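Local coordinates for bacteriohemerythrin (Methylococcus capsulatus, PDB 4XPX), which binds oxygen at a site of two iron atoms and may store it or deliver it to oxygen-requiring enzymes, at residues Val14-Asp19 with Lys59-Glu64; Phe25-Lys30 with Gly44-Ala49; Val55-Ser60 with Lys119-Tyr124; Lys68-Phe73 with Gly125-Ala130. One frame throughout, in Å; residues are numbered along the deposited sequence.

Contact 1: residues Val14-Asp19 with Lys59-Glu64; sequences VGFADD and KSEETE. With FE2 (Fe (II) ion), chain C; FE2 (Fe (II) ion), chain B.
Phe-16 lies against Ser-60, the backbone N of Glu-61 and CG of Glu-64, joining the antiparallel helices 15-34 and 40-67 of the hemerythrin four-helix bundle. The two short segments run at 164° to each other, with axes 10.6 Å apart, and across that gap the contact is van der Waals packing of one ring; no hydrogen bond crosses. The ring bridges the distance because its chi1 of 81° sets CG between the backbone N and the carbonyl carbon, which sends the far rim toward helix 40-67. CZ of Phe-16 comes 3.7 Å from CG of Glu-64, whose chain bends at chi2, leaving ring and carboxylate planes steeply inclined. CE2 of Phe-16 rests 3.9 Å from CB of Ser-60, while N of Glu-61 lies at the ring's edge. Cut back to an alanine, this position would probably leave a gap between the helices and deprive the methylenes of Glu-64 and Ser-60 of their apolar cover.

Metal coordination belongs to the 59-64 side alone, and it ties the packing to the di-iron site. Glu-61, its chain extended beyond CG, runs past the ring to the metals, and its carboxylate bridges the two irons; OE2 of Glu-61 is also hydrogen-bonded to OH of Tyr-124. The bridge is even-handed: OE1 of Glu-61 binds one iron at 2.2 Å and OE2 binds the other at 2.2 Å.

Contact 2: residues Phe25-Lys30 with Gly44-Ala49; sequences FDMVNK and GKQLDA
Different chi1 settings bring Gln-46 and Met-27 together between antiparallel helices 15-34 and 40-67 of the four-helix bundle. Gln-46 swings CG away from its own N (chi1 -173°) and then bends at chi2, which carries the amide across to the other helix; Met-27 keeps CG beside its N and turns only at chi3, aiming its methyl at Ala-49. The segments approach to 9.6 Å between axes.

One hydrogen bond spans the gap. NE2 of Gln-46 gives a proton to O of Met-27 at 3.2 Å, a bent bond that meets the carbonyl well to the side of its C=O direction. NE2 of the same Gln-46 amide also comes 3.7 Å from CB of Lys-30, where the two side chains pass each other at a slant. A leucine here, with no N-H to offer, would probably leave the helices without their one polar tie across this contact.

Apolar packing completes this surface seam. Met-27 also touches Leu-50 and Tyr-53 of helix 40-67. CE of Met-27 sits 3.6 Å from CB of Ala-49 and 3.4 Å from that residue's O.

Contact 3: residues Val55-Ser60 with Lys119-Tyr124; sequences VMHFKS and KVDKLY. With FE2 (Fe (II) ion), chain C; FE2 (Fe (II) ion), chain B.
The buried di-iron site of hemerythrin is where helix 40-67 meets the C-terminal part of helix 103-121, and the meeting is made through metal rather than by direct touch. His-57 and Asp-121 are both ligands of one iron: NE2 of His-57 binds it at 2.1 Å and OD2 of Asp-121 also at 2.1 Å. NE2 of His-57 and OD2 of Asp-121 are 4.2 Å apart, which places them trans, on opposite sides of the iron, with the carboxylate oxygen near the plane of the imidazole at its edge. No hydrogen bond crosses between the segments.

A chi1 of 167° throws the His-57 ring away from its own backbone N and inward to the metal. On the far side of the ring ND1 is hydrogen-bonded to Gln-20, a second-shell partner that helps to fix the ring's rotation. Asp-121 bridges, its OD1 binding the second iron at 2.1 Å, and a water joins both metals as well. Glu-61 supplies the other carboxylate bridge; His-21 and a second water, 2.5 Å from the first iron, complete its ligands, while His-76, His-80 and His-116 serve the second.

Behind the aspartate, its own carbonyl O stands 3.0 Å above the Tyr-124 ring, over the centre. OD2 of Asp-121 lies only 3.0 Å from OE2 of Glu-61, a closeness that the positive irons probably offset. With His-57 on one iron and Asp-121 bridging both, coordination ties together helices far apart in sequence.

Contact 4: residues Lys68-Phe73 with Gly125-Ala130; sequences KGYADF and GPCLSA
Cys-127 packs beside Tyr-70, joining the short C-terminal helix 125-129 to the loop between helices 40-67 and 73-95, at one end of the hemerythrin bundle. The loop leaves its helix through a Schellman motif at Gly-69 and then makes a type I beta turn from Tyr-70 to Phe-73.

The apolar part is a sulfur-aromatic contact. Both side chains have chi1 near 180°, which turns each across the gap: CB of Cys-127 is 3.8 Å from CD1 of Tyr-70, and SG of Cys-127 lies at the ring's edge, 5.3 Å from its centroid. The aliphatic stem of Lys-68 continues this surface, its CB 3.9 Å from SG of Cys-127 and its CD near the CD1 methyl of Leu-128.

The polar part belongs to the extended tail of Lys-68. Its NZ makes a weak hydrogen bond of 3.2 Å to O of Leu-128 and also donates to a water, 3.0 Å from NZ of Lys-68, which in turn gives its protons to O of Cys-127 and O of Ala-130.

How the contacts relate
Contacts 1 and 2 both join helix 15-34 to helix 40-67, yet their centres are about 19 Å apart and their surroundings differ: contact 2 is a surface seam with one hydrogen bond from a side-chain amide, contact 1 a partly buried patch round one ring beside the irons. Contact 3 is the buried one, held by metal coordination. It meets contact 1 around the shared irons and their bridging water. Contact 4, mostly van der Waals with a water-mediated rim, closes the same end of the bundle; it touches contact 1 through Leu-128 and contact 3 through Tyr-70, whereas contact 2 lies across the chain's centre from it.

Contact 1: residues Val14-Asp19 with Lys59-Glu64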
loop_
_atom_site.group_PDB
_atom_site.type_symbol
_atom_site.label_atom_id
_atom_site.label_comp_id
_atom_site.label_asym_id
_atom_site.label_seq_id
_atom_site.Cartn_x
_atom_site.Cartn_y
_atom_site.Cartn_z
ATOM N N VAL A 14 -11.981 -6.625 -8.907
ATOM C CA VAL A 14 -10.863 -7.477 -9.303
ATOM C C VAL A 14 -10.488 -8.252 -8.060
ATOM O O VAL A 14 -9.987 -7.673 -7.043
ATOM C CB VAL A 14 -9.685 -6.682 -9.839
ATOM C CG1 VAL A 14 -8.560 -7.614 -10.228
ATOM C CG2 VAL A 14 -10.137 -5.848 -11.038
ATOM N N GLY A 15 -10.749 -9.570 -8.041
ATOM C CA GLY A 15 -10.631 -10.321 -6.753
ATOM C C GLY A 15 -9.237 -10.286 -6.178
ATOM O O GLY A 15 -9.107 -10.051 -4.948
ATOM N N PHE A 16 -8.181 -10.493 -6.955
ATOM C CA PHE A 16 -6.865 -10.558 -6.347
ATOM C C PHE A 16 -6.535 -9.225 -5.725
ATOM O O PHE A 16 -5.836 -9.199 -4.671
ATOM C CB PHE A 16 -5.773 -11.029 -7.283
ATOM C CG PHE A 16 -5.222 -9.939 -8.228
ATOM C CD1 PHE A 16 -5.756 -9.774 -9.519
ATOM C CD2 PHE A 16 -4.172 -9.018 -7.841
ATOM C CE1 PHE A 16 -5.292 -8.759 -10.343
ATOM C CE2 PHE A 16 -3.739 -8.046 -8.681
ATOM C CZ PHE A 16 -4.247 -7.947 -9.940
ATOM N N ALA A 17 -6.915 -8.140 -6.356
ATOM C CA ALA A 17 -6.575 -6.843 -5.889
ATOM C C ALA A 17 -7.293 -6.510 -4.639
ATOM O O ALA A 17 -6.717 -5.971 -3.662
ATOM C CB ALA A 17 -6.870 -5.801 -6.949
ATOM N N ASP A 18 -8.576 -6.804 -4.558
ATOM C CA ASP A 18 -9.311 -6.599 -3.330
ATOM C C ASP A 18 -8.695 -7.375 -2.172
ATOM O O ASP A 18 -8.583 -6.854 -1.049
ATOM C CB ASP A 18 -10.758 -7.010 -3.475
ATOM C CG ASP A 18 -11.565 -6.083 -4.420
ATOM O OD1 ASP A 18 -11.220 -4.965 -4.704
ATOM O OD2 ASP A 18 -12.672 -6.619 -4.811
ATOM N N ASP A 19 -8.290 -8.627 -2.419
ATOM C CA ASP A 19 -7.690 -9.424 -1.363
ATOM C C ASP A 19 -6.374 -8.853 -0.893
ATOM O O ASP A 19 -6.101 -8.783 0.342
ATOM C CB ASP A 19 -7.466 -10.846 -1.864
ATOM C CG ASP A 19 -8.750 -11.628 -1.979
ATOM O OD1 ASP A 19 -9.786 -11.232 -1.418
ATOM O OD2 ASP A 19 -8.694 -12.639 -2.752
ATOM N N LYS A 59 3.528 -4.913 -7.958
ATOM C CA LYS A 59 4.003 -5.776 -9.053
ATOM C C LYS A 59 2.861 -6.586 -9.585
ATOM O O LYS A 59 2.794 -6.836 -10.820
ATOM C CB LYS A 59 5.158 -6.620 -8.577
ATOM C CG LYS A 59 6.431 -5.910 -8.375
ATOM C CD LYS A 59 7.465 -6.929 -7.844
ATOM C CE LYS A 59 8.785 -6.274 -7.550
ATOM N NZ LYS A 59 9.517 -7.459 -6.956
ATOM N N SER A 60 1.999 -7.080 -8.726
ATOM C CA SER A 60 0.880 -7.875 -9.180
ATOM C C SER A 60 -0.061 -7.081 -10.049
ATOM O O SER A 60 -0.478 -7.542 -11.159
ATOM C CB SER A 60 0.107 -8.412 -7.989
ATOM O OG SER A 60 0.862 -9.238 -7.100
ATOM N N GLU A 61 -0.431 -5.883 -9.607
ATOM C CA GLU A 61 -1.288 -5.023 -10.406
ATOM C C GLU A 61 -0.564 -4.674 -11.726
ATOM O O GLU A 61 -1.229 -4.671 -12.814
ATOM C CB GLU A 61 -1.584 -3.690 -9.706
ATOM C CG GLU A 61 -2.569 -3.806 -8.549
ATOM C CD GLU A 61 -2.951 -2.432 -8.010
ATOM O OE1 GLU A 61 -2.356 -1.454 -8.422
ATOM O OE2 GLU A 61 -3.905 -2.413 -7.155
ATOM N N GLU A 62 0.687 -4.339 -11.677
ATOM C CA GLU A 62 1.398 -3.886 -12.895
ATOM C C GLU A 62 1.486 -4.993 -13.890
ATOM O O GLU A 62 1.323 -4.731 -15.120
ATOM C CB GLU A 62 2.784 -3.375 -12.519
ATOM C CG GLU A 62 2.714 -2.056 -11.787
ATOM C CD GLU A 62 3.971 -1.692 -11.026
ATOM O OE1 GLU A 62 5.097 -2.206 -11.401
ATOM O OE2 GLU A 62 3.938 -0.844 -10.090
ATOM N N THR A 63 1.768 -6.208 -13.487
ATOM C CA THR A 63 1.860 -7.315 -14.427
ATOM C C THR A 63 0.549 -7.499 -15.103
ATOM O O THR A 63 0.508 -7.690 -16.388
ATOM C CB THR A 63 2.292 -8.607 -13.706
ATOM O OG1 THR A 63 3.588 -8.436 -13.110
ATOM C CG2 THR A 63 2.316 -9.785 -14.643
ATOM N N GLU A 64 -0.549 -7.470 -14.400
ATOM C CA GLU A 64 -1.843 -7.653 -15.009
ATOM C C GLU A 64 -2.209 -6.504 -15.911
ATOM O O GLU A 64 -2.712 -6.735 -17.046
ATOM C CB GLU A 64 -2.875 -7.870 -13.921
ATOM C CG GLU A 64 -2.810 -9.156 -13.153
ATOM C CD GLU A 64 -2.712 -10.396 -13.980
ATOM O OE1 GLU A 64 -3.640 -10.512 -14.760
ATOM O OE2 GLU A 64 -1.713 -11.190 -13.918
HETATM FE FE FE2 C . -3.758 -1.343 -5.212
HETATM FE FE FE2 B . -2.438 0.600 -7.747
HETATM O O HOH W 1 -2.238 -0.130 -5.601
HETATM O O HOH W 2 -3.119 -0.080 -3.133
#

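Contact 2: residues Phe25-Lys30 with Gly44-Ala49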
loop_
_atom_site.group_PDB
_atom_site.type_symbol
_atom_site.label_atom_id
_atom_site.label_comp_id
_atom_site.label_asym_id
_atom_site.label_seq_id
_atom_site.Cartn_x
_atom_site.Cartn_y
_atom_site.Cartn_z
ATOM N N PHE A 25 -4.382 -3.381 4.412
ATOM C CA PHE A 25 -5.086 -2.641 5.488
ATOM C C PHE A 25 -4.789 -3.311 6.831
ATOM O O PHE A 25 -4.546 -2.628 7.846
ATOM C CB PHE A 25 -6.591 -2.585 5.277
ATOM C CG PHE A 25 -7.100 -1.617 4.235
ATOM C CD1 PHE A 25 -6.384 -1.262 3.071
ATOM C CD2 PHE A 25 -8.319 -1.027 4.426
ATOM C CE1 PHE A 25 -6.959 -0.408 2.143
ATOM C CE2 PHE A 25 -8.868 -0.132 3.508
ATOM C CZ PHE A 25 -8.211 0.155 2.339
ATOM N N ASP A 26 -4.834 -4.637 6.879
ATOM C CA ASP A 26 -4.550 -5.344 8.149
ATOM C C ASP A 26 -3.133 -5.078 8.594
ATOM O O ASP A 26 -2.859 -4.901 9.823
ATOM C CB ASP A 26 -4.808 -6.824 7.961
ATOM C CG ASP A 26 -6.242 -7.234 7.960
ATOM O OD1 ASP A 26 -7.150 -6.445 8.358
ATOM O OD2 ASP A 26 -6.578 -8.447 7.560
ATOM N N MET A 27 -2.179 -5.080 7.670
ATOM C CA MET A 27 -0.778 -4.889 8.046
ATOM C C MET A 27 -0.523 -3.443 8.459
ATOM O O MET A 27 0.309 -3.205 9.393
ATOM C CB MET A 27 0.128 -5.325 6.862
ATOM C CG MET A 27 0.013 -6.802 6.574
ATOM S SD MET A 27 1.144 -7.353 5.271
ATOM C CE MET A 27 2.680 -7.543 6.229
ATOM N N VAL A 28 -1.158 -2.458 7.816
ATOM C CA VAL A 28 -1.108 -1.054 8.276
ATOM C C VAL A 28 -1.677 -0.973 9.678
ATOM O O VAL A 28 -1.114 -0.260 10.548
ATOM C CB VAL A 28 -1.841 -0.135 7.328
ATOM C CG1 VAL A 28 -1.990 1.257 7.905
ATOM C CG2 VAL A 28 -1.143 -0.048 5.966
ATOM N N ASN A 29 -2.795 -1.621 9.924
ATOM C CA ASN A 29 -3.411 -1.526 11.248
ATOM C C ASN A 29 -2.502 -2.047 12.315
ATOM O O ASN A 29 -2.428 -1.450 13.423
ATOM C CB ASN A 29 -4.739 -2.308 11.241
ATOM C CG ASN A 29 -5.827 -1.543 10.512
ATOM O OD1 ASN A 29 -5.686 -0.360 10.239
ATOM N ND2 ASN A 29 -6.933 -2.208 10.179
ATOM N N LYS A 30 -1.804 -3.152 12.058
ATOM C CA LYS A 30 -0.846 -3.673 13.015
ATOM C C LYS A 30 0.259 -2.688 13.230
ATOM O O LYS A 30 0.654 -2.438 14.427
ATOM C CB LYS A 30 -0.303 -5.009 12.592
ATOM C CG LYS A 30 -1.237 -6.144 12.684
ATOM C CD LYS A 30 -0.625 -7.408 12.159
ATOM C CE LYS A 30 -1.524 -8.671 12.210
ATOM N NZ LYS A 30 -2.263 -8.735 13.485
ATOM N N GLY A 44 10.019 -1.961 13.499
ATOM C CA GLY A 44 10.784 -2.257 12.316
ATOM C C GLY A 44 10.390 -3.515 11.599
ATOM O O GLY A 44 10.352 -3.539 10.336
ATOM N N LYS A 45 10.106 -4.543 12.324
ATOM C CA LYS A 45 9.705 -5.818 11.715
ATOM C C LYS A 45 8.409 -5.618 10.977
ATOM O O LYS A 45 8.229 -6.155 9.821
ATOM C CB LYS A 45 9.531 -6.925 12.750
ATOM C CG LYS A 45 10.802 -7.416 13.385
ATOM C CD LYS A 45 10.533 -8.610 14.304
ATOM C CE LYS A 45 11.779 -8.890 15.155
ATOM N NZ LYS A 45 12.990 -9.329 14.402
ATOM N N GLN A 46 7.434 -4.927 11.539
ATOM C CA GLN A 46 6.144 -4.753 10.927
ATOM C C GLN A 46 6.254 -3.775 9.743
ATOM O O GLN A 46 5.594 -4.005 8.679
ATOM C CB GLN A 46 5.104 -4.300 11.934
ATOM C CG GLN A 46 3.680 -4.279 11.356
ATOM C CD GLN A 46 3.190 -5.646 10.964
ATOM O OE1 GLN A 46 3.606 -6.669 11.575
ATOM N NE2 GLN A 46 2.264 -5.723 10.014
ATOM N N LEU A 47 7.090 -2.733 9.868
ATOM C CA LEU A 47 7.318 -1.822 8.775
ATOM C C LEU A 47 7.860 -2.594 7.551
ATOM O O LEU A 47 7.387 -2.421 6.402
ATOM C CB LEU A 47 8.359 -0.775 9.207
ATOM C CG LEU A 47 8.811 0.205 8.137
ATOM C CD1 LEU A 47 7.712 1.136 7.753
ATOM C CD2 LEU A 47 10.101 0.930 8.578
ATOM N N ASP A 48 8.882 -3.383 7.803
ATOM C CA ASP A 48 9.505 -4.107 6.683
ATOM C C ASP A 48 8.527 -5.098 6.049
ATOM O O ASP A 48 8.484 -5.217 4.828
ATOM C CB ASP A 48 10.756 -4.801 7.134
ATOM C CG ASP A 48 11.912 -3.859 7.478
ATOM O OD1 ASP A 48 11.898 -2.684 7.157
ATOM O OD2 ASP A 48 12.903 -4.371 8.145
ATOM N N ALA A 49 7.761 -5.793 6.845
ATOM C CA ALA A 49 6.772 -6.743 6.311
ATOM C C ALA A 49 5.745 -6.036 5.447
ATOM O O ALA A 49 5.368 -6.509 4.374
ATOM C CB ALA A 49 6.106 -7.523 7.459
#

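Contact 3: residues Val55-Ser60 with Lys119-Tyr124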
loop_
_atom_site.group_PDB
_atom_site.type_symbol
_atom_site.label_atom_id
_atom_site.label_comp_id
_atom_site.label_asym_id
_atom_site.label_seq_id
_atom_site.Cartn_x
_atom_site.Cartn_y
_atom_site.Cartn_z
ATOM N N VAL A 55 5.011 -3.664 -2.105
ATOM C CA VAL A 55 5.763 -3.763 -3.366
ATOM C C VAL A 55 5.289 -4.950 -4.163
ATOM O O VAL A 55 5.156 -4.831 -5.417
ATOM C CB VAL A 55 7.248 -3.764 -3.059
ATOM C CG1 VAL A 55 8.085 -4.237 -4.279
ATOM C CG2 VAL A 55 7.743 -2.492 -2.522
ATOM N N MET A 56 5.034 -6.062 -3.532
ATOM C CA MET A 56 4.540 -7.219 -4.231
ATOM C C MET A 56 3.165 -6.973 -4.820
ATOM O O MET A 56 2.882 -7.362 -5.997
ATOM C CB MET A 56 4.522 -8.407 -3.272
ATOM C CG MET A 56 4.116 -9.699 -3.902
ATOM S SD MET A 56 2.331 -9.838 -4.059
ATOM C CE MET A 56 1.754 -9.749 -2.386
ATOM N N HIS A 57 2.285 -6.289 -4.088
ATOM C CA HIS A 57 0.979 -5.926 -4.579
ATOM C C HIS A 57 1.116 -5.056 -5.844
ATOM O O HIS A 57 0.385 -5.258 -6.859
ATOM C CB HIS A 57 0.225 -5.186 -3.488
ATOM C CG HIS A 57 -1.022 -4.505 -4.003
ATOM N ND1 HIS A 57 -2.049 -5.174 -4.626
ATOM C CD2 HIS A 57 -1.365 -3.192 -4.050
ATOM C CE1 HIS A 57 -2.968 -4.275 -5.016
ATOM N NE2 HIS A 57 -2.575 -3.061 -4.686
ATOM N N PHE A 58 1.965 -4.057 -5.789
ATOM C CA PHE A 58 2.158 -3.189 -6.953
ATOM C C PHE A 58 2.606 -4.001 -8.131
ATOM O O PHE A 58 2.129 -3.767 -9.281
ATOM C CB PHE A 58 3.164 -2.086 -6.639
ATOM C CG PHE A 58 2.656 -1.039 -5.634
ATOM C CD1 PHE A 58 3.595 -0.135 -5.143
ATOM C CD2 PHE A 58 1.342 -0.923 -5.268
ATOM C CE1 PHE A 58 3.205 0.877 -4.278
ATOM C CE2 PHE A 58 1.013 0.099 -4.396
ATOM C CZ PHE A 58 1.895 1.000 -3.930
ATOM N N LYS A 59 3.528 -4.913 -7.958
ATOM C CA LYS A 59 4.003 -5.776 -9.053
ATOM C C LYS A 59 2.861 -6.586 -9.585
ATOM O O LYS A 59 2.794 -6.836 -10.820
ATOM C CB LYS A 59 5.158 -6.620 -8.577
ATOM C CG LYS A 59 6.431 -5.910 -8.375
ATOM C CD LYS A 59 7.465 -6.929 -7.844
ATOM C CE LYS A 59 8.785 -6.274 -7.550
ATOM N NZ LYS A 59 9.517 -7.459 -6.956
ATOM N N SER A 60 1.999 -7.080 -8.726
ATOM C CA SER A 60 0.880 -7.875 -9.180
ATOM C C SER A 60 -0.061 -7.081 -10.049
ATOM O O SER A 60 -0.478 -7.542 -11.159
ATOM C CB SER A 60 0.107 -8.412 -7.989
ATOM O OG SER A 60 0.862 -9.238 -7.100
ATOM N N LYS A 119 -9.383 6.219 -6.701
ATOM C CA LYS A 119 -9.167 7.134 -7.818
ATOM C C LYS A 119 -8.263 6.573 -8.892
ATOM O O LYS A 119 -8.190 7.165 -10.020
ATOM C CB LYS A 119 -8.644 8.513 -7.360
ATOM C CG LYS A 119 -9.555 9.169 -6.411
ATOM C CD LYS A 119 -9.401 10.488 -5.957
ATOM C CE LYS A 119 -10.560 10.725 -4.947
ATOM N NZ LYS A 119 -10.150 10.584 -3.499
ATOM N N VAL A 120 -7.506 5.521 -8.546
ATOM C CA VAL A 120 -6.532 4.976 -9.480
ATOM C C VAL A 120 -6.826 3.498 -9.694
ATOM O O VAL A 120 -7.035 3.061 -10.826
ATOM C CB VAL A 120 -5.055 5.222 -8.998
ATOM C CG1 VAL A 120 -4.089 4.790 -10.096
ATOM C CG2 VAL A 120 -4.858 6.676 -8.631
ATOM N N ASP A 121 -6.882 2.679 -8.639
ATOM C CA ASP A 121 -7.128 1.262 -8.826
ATOM C C ASP A 121 -8.504 0.969 -9.375
ATOM O O ASP A 121 -8.660 0.079 -10.229
ATOM C CB ASP A 121 -6.915 0.453 -7.527
ATOM C CG ASP A 121 -5.475 0.323 -7.108
ATOM O OD1 ASP A 121 -4.569 0.605 -7.925
ATOM O OD2 ASP A 121 -5.289 -0.084 -5.928
ATOM N N LYS A 122 -9.557 1.629 -8.909
ATOM C CA LYS A 122 -10.864 1.289 -9.412
ATOM C C LYS A 122 -10.907 1.404 -10.913
ATOM O O LYS A 122 -11.767 0.728 -11.589
ATOM C CB LYS A 122 -11.977 2.129 -8.775
ATOM C CG LYS A 122 -12.352 1.660 -7.386
ATOM C CD LYS A 122 -13.558 2.528 -6.874
ATOM C CE LYS A 122 -13.890 2.170 -5.444
ATOM N NZ LYS A 122 -15.260 2.734 -5.148
ATOM N N LEU A 123 -10.155 2.298 -11.503
ATOM C CA LEU A 123 -10.213 2.529 -12.954
ATOM C C LEU A 123 -9.788 1.303 -13.734
ATOM O O LEU A 123 -10.192 1.189 -14.944
ATOM C CB LEU A 123 -9.341 3.692 -13.359
ATOM C CG LEU A 123 -9.770 5.010 -12.727
ATOM C CD1 LEU A 123 -8.882 6.161 -13.203
ATOM C CD2 LEU A 123 -11.200 5.374 -12.952
ATOM N N TYR A 124 -9.009 0.363 -13.182
ATOM C CA TYR A 124 -8.662 -0.820 -13.942
ATOM C C TYR A 124 -9.699 -1.923 -13.895
ATOM O O TYR A 124 -9.518 -2.949 -14.505
ATOM C CB TYR A 124 -7.244 -1.396 -13.593
ATOM C CG TYR A 124 -7.025 -1.818 -12.163
ATOM C CD1 TYR A 124 -7.888 -2.666 -11.484
ATOM C CD2 TYR A 124 -5.856 -1.421 -11.494
ATOM C CE1 TYR A 124 -7.638 -3.071 -10.175
ATOM C CE2 TYR A 124 -5.625 -1.775 -10.196
ATOM C CZ TYR A 124 -6.495 -2.576 -9.516
ATOM O OH TYR A 124 -6.344 -2.941 -8.196
HETATM FE FE FE2 C . -3.758 -1.343 -5.212
HETATM FE FE FE2 B . -2.438 0.600 -7.747
HETATM O O HOH W 1 -2.238 -0.130 -5.601
HETATM O O HOH W 2 -3.119 -0.080 -3.133
#

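Contact 4: residues Lys68-Phe73 with Gly125-Ala130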
loop_
_atom_site.group_PDB
_atom_site.type_symbol
_atom_site.label_atom_id
_atom_site.label_comp_id
_atom_site.label_asym_id
_atom_site.label_seq_id
_atom_site.Cartn_x
_atom_site.Cartn_y
_atom_site.Cartn_z
ATOM N N LYS A 68 -2.551 -6.967 -20.191
ATOM C CA LYS A 68 -3.822 -6.766 -20.797
ATOM C C LYS A 68 -3.893 -5.462 -21.596
ATOM O O LYS A 68 -4.967 -5.152 -22.157
ATOM C CB LYS A 68 -4.919 -6.798 -19.729
ATOM C CG LYS A 68 -5.023 -8.200 -19.114
ATOM C CD LYS A 68 -5.950 -8.325 -17.947
ATOM C CE LYS A 68 -6.168 -9.891 -17.604
ATOM N NZ LYS A 68 -7.217 -10.124 -16.491
ATOM N N GLY A 69 -2.831 -4.733 -21.693
ATOM C CA GLY A 69 -2.899 -3.491 -22.459
ATOM C C GLY A 69 -3.748 -2.423 -21.814
ATOM O O GLY A 69 -4.308 -1.573 -22.549
ATOM N N TYR A 70 -3.809 -2.407 -20.479
ATOM C CA TYR A 70 -4.637 -1.442 -19.793
ATOM C C TYR A 70 -4.208 0.022 -20.163
ATOM O O TYR A 70 -3.037 0.326 -20.190
ATOM C CB TYR A 70 -4.464 -1.662 -18.280
ATOM C CG TYR A 70 -5.137 -0.562 -17.464
ATOM C CD1 TYR A 70 -6.473 -0.350 -17.561
ATOM C CD2 TYR A 70 -4.401 0.230 -16.593
ATOM C CE1 TYR A 70 -7.098 0.608 -16.841
ATOM C CE2 TYR A 70 -4.971 1.198 -15.888
ATOM C CZ TYR A 70 -6.310 1.449 -15.985
ATOM O OH TYR A 70 -6.960 2.418 -15.277
ATOM N N ALA A 71 -5.187 0.880 -20.451
ATOM C CA ALA A 71 -4.936 2.160 -21.028
ATOM C C ALA A 71 -3.997 3.049 -20.231
ATOM O O ALA A 71 -3.227 3.784 -20.783
ATOM C CB ALA A 71 -6.261 2.887 -21.236
ATOM N N ASP A 72 -4.118 3.012 -18.911
ATOM C CA ASP A 72 -3.459 3.950 -18.028
ATOM C C ASP A 72 -2.349 3.270 -17.241
ATOM O O ASP A 72 -1.973 3.777 -16.147
ATOM C CB ASP A 72 -4.458 4.721 -17.162
ATOM C CG ASP A 72 -5.390 5.596 -18.111
ATOM O OD1 ASP A 72 -4.925 6.348 -18.918
ATOM O OD2 ASP A 72 -6.652 5.399 -18.129
ATOM N N PHE A 73 -1.777 2.210 -17.762
ATOM C CA PHE A 73 -0.725 1.469 -17.039
ATOM C C PHE A 73 0.459 2.304 -16.655
ATOM O O PHE A 73 0.896 2.235 -15.472
ATOM C CB PHE A 73 -0.269 0.321 -17.977
ATOM C CG PHE A 73 1.016 -0.316 -17.539
ATOM C CD1 PHE A 73 1.183 -0.875 -16.270
ATOM C CD2 PHE A 73 2.110 -0.286 -18.378
ATOM C CE1 PHE A 73 2.427 -1.405 -15.895
ATOM C CE2 PHE A 73 3.371 -0.737 -17.967
ATOM C CZ PHE A 73 3.497 -1.360 -16.672
ATOM N N GLY A 125 -10.785 -1.706 -13.163
ATOM C CA GLY A 125 -11.730 -2.799 -12.962
ATOM C C GLY A 125 -12.280 -3.346 -14.268
ATOM O O GLY A 125 -12.260 -4.539 -14.460
ATOM N N PRO A 126 -12.813 -2.478 -15.172
ATOM C CA PRO A 126 -13.408 -3.077 -16.420
ATOM C C PRO A 126 -12.358 -3.874 -17.158
ATOM O O PRO A 126 -12.706 -4.975 -17.727
ATOM C CB PRO A 126 -13.891 -1.830 -17.148
ATOM C CG PRO A 126 -14.250 -0.941 -16.057
ATOM C CD PRO A 126 -13.161 -1.099 -15.006
ATOM N N CYS A 127 -11.122 -3.411 -17.293
ATOM C CA CYS A 127 -10.121 -4.105 -18.060
ATOM C C CYS A 127 -9.698 -5.399 -17.386
ATOM O O CYS A 127 -9.622 -6.491 -18.024
ATOM C CB CYS A 127 -8.871 -3.183 -18.215
ATOM S SG CYS A 127 -7.520 -3.914 -19.158
ATOM N N LEU A 128 -9.434 -5.368 -16.074
ATOM C CA LEU A 128 -8.857 -6.515 -15.393
ATOM C C LEU A 128 -9.893 -7.514 -14.978
ATOM O O LEU A 128 -9.510 -8.676 -14.817
ATOM C CB LEU A 128 -8.038 -6.146 -14.194
ATOM C CG LEU A 128 -6.588 -5.747 -14.444
ATOM C CD1 LEU A 128 -6.201 -4.935 -15.681
ATOM C CD2 LEU A 128 -5.828 -5.361 -13.213
ATOM N N SER A 129 -11.157 -7.147 -14.880
ATOM C CA SER A 129 -12.254 -8.119 -14.572
ATOM C C SER A 129 -12.793 -8.792 -15.874
ATOM O O SER A 129 -13.458 -9.839 -15.763
ATOM C CB SER A 129 -13.362 -7.427 -13.782
ATOM O OG SER A 129 -14.061 -6.600 -14.684
ATOM N N ALA A 130 -12.613 -8.182 -17.078
ATOM C CA ALA A 130 -13.114 -8.702 -18.392
ATOM C C ALA A 130 -12.821 -10.199 -18.588
ATOM O O ALA A 130 -11.690 -10.658 -18.327
ATOM C CB ALA A 130 -12.511 -7.898 -19.533
HETATM O O HOH W 3 -9.434 -9.097 -18.312
#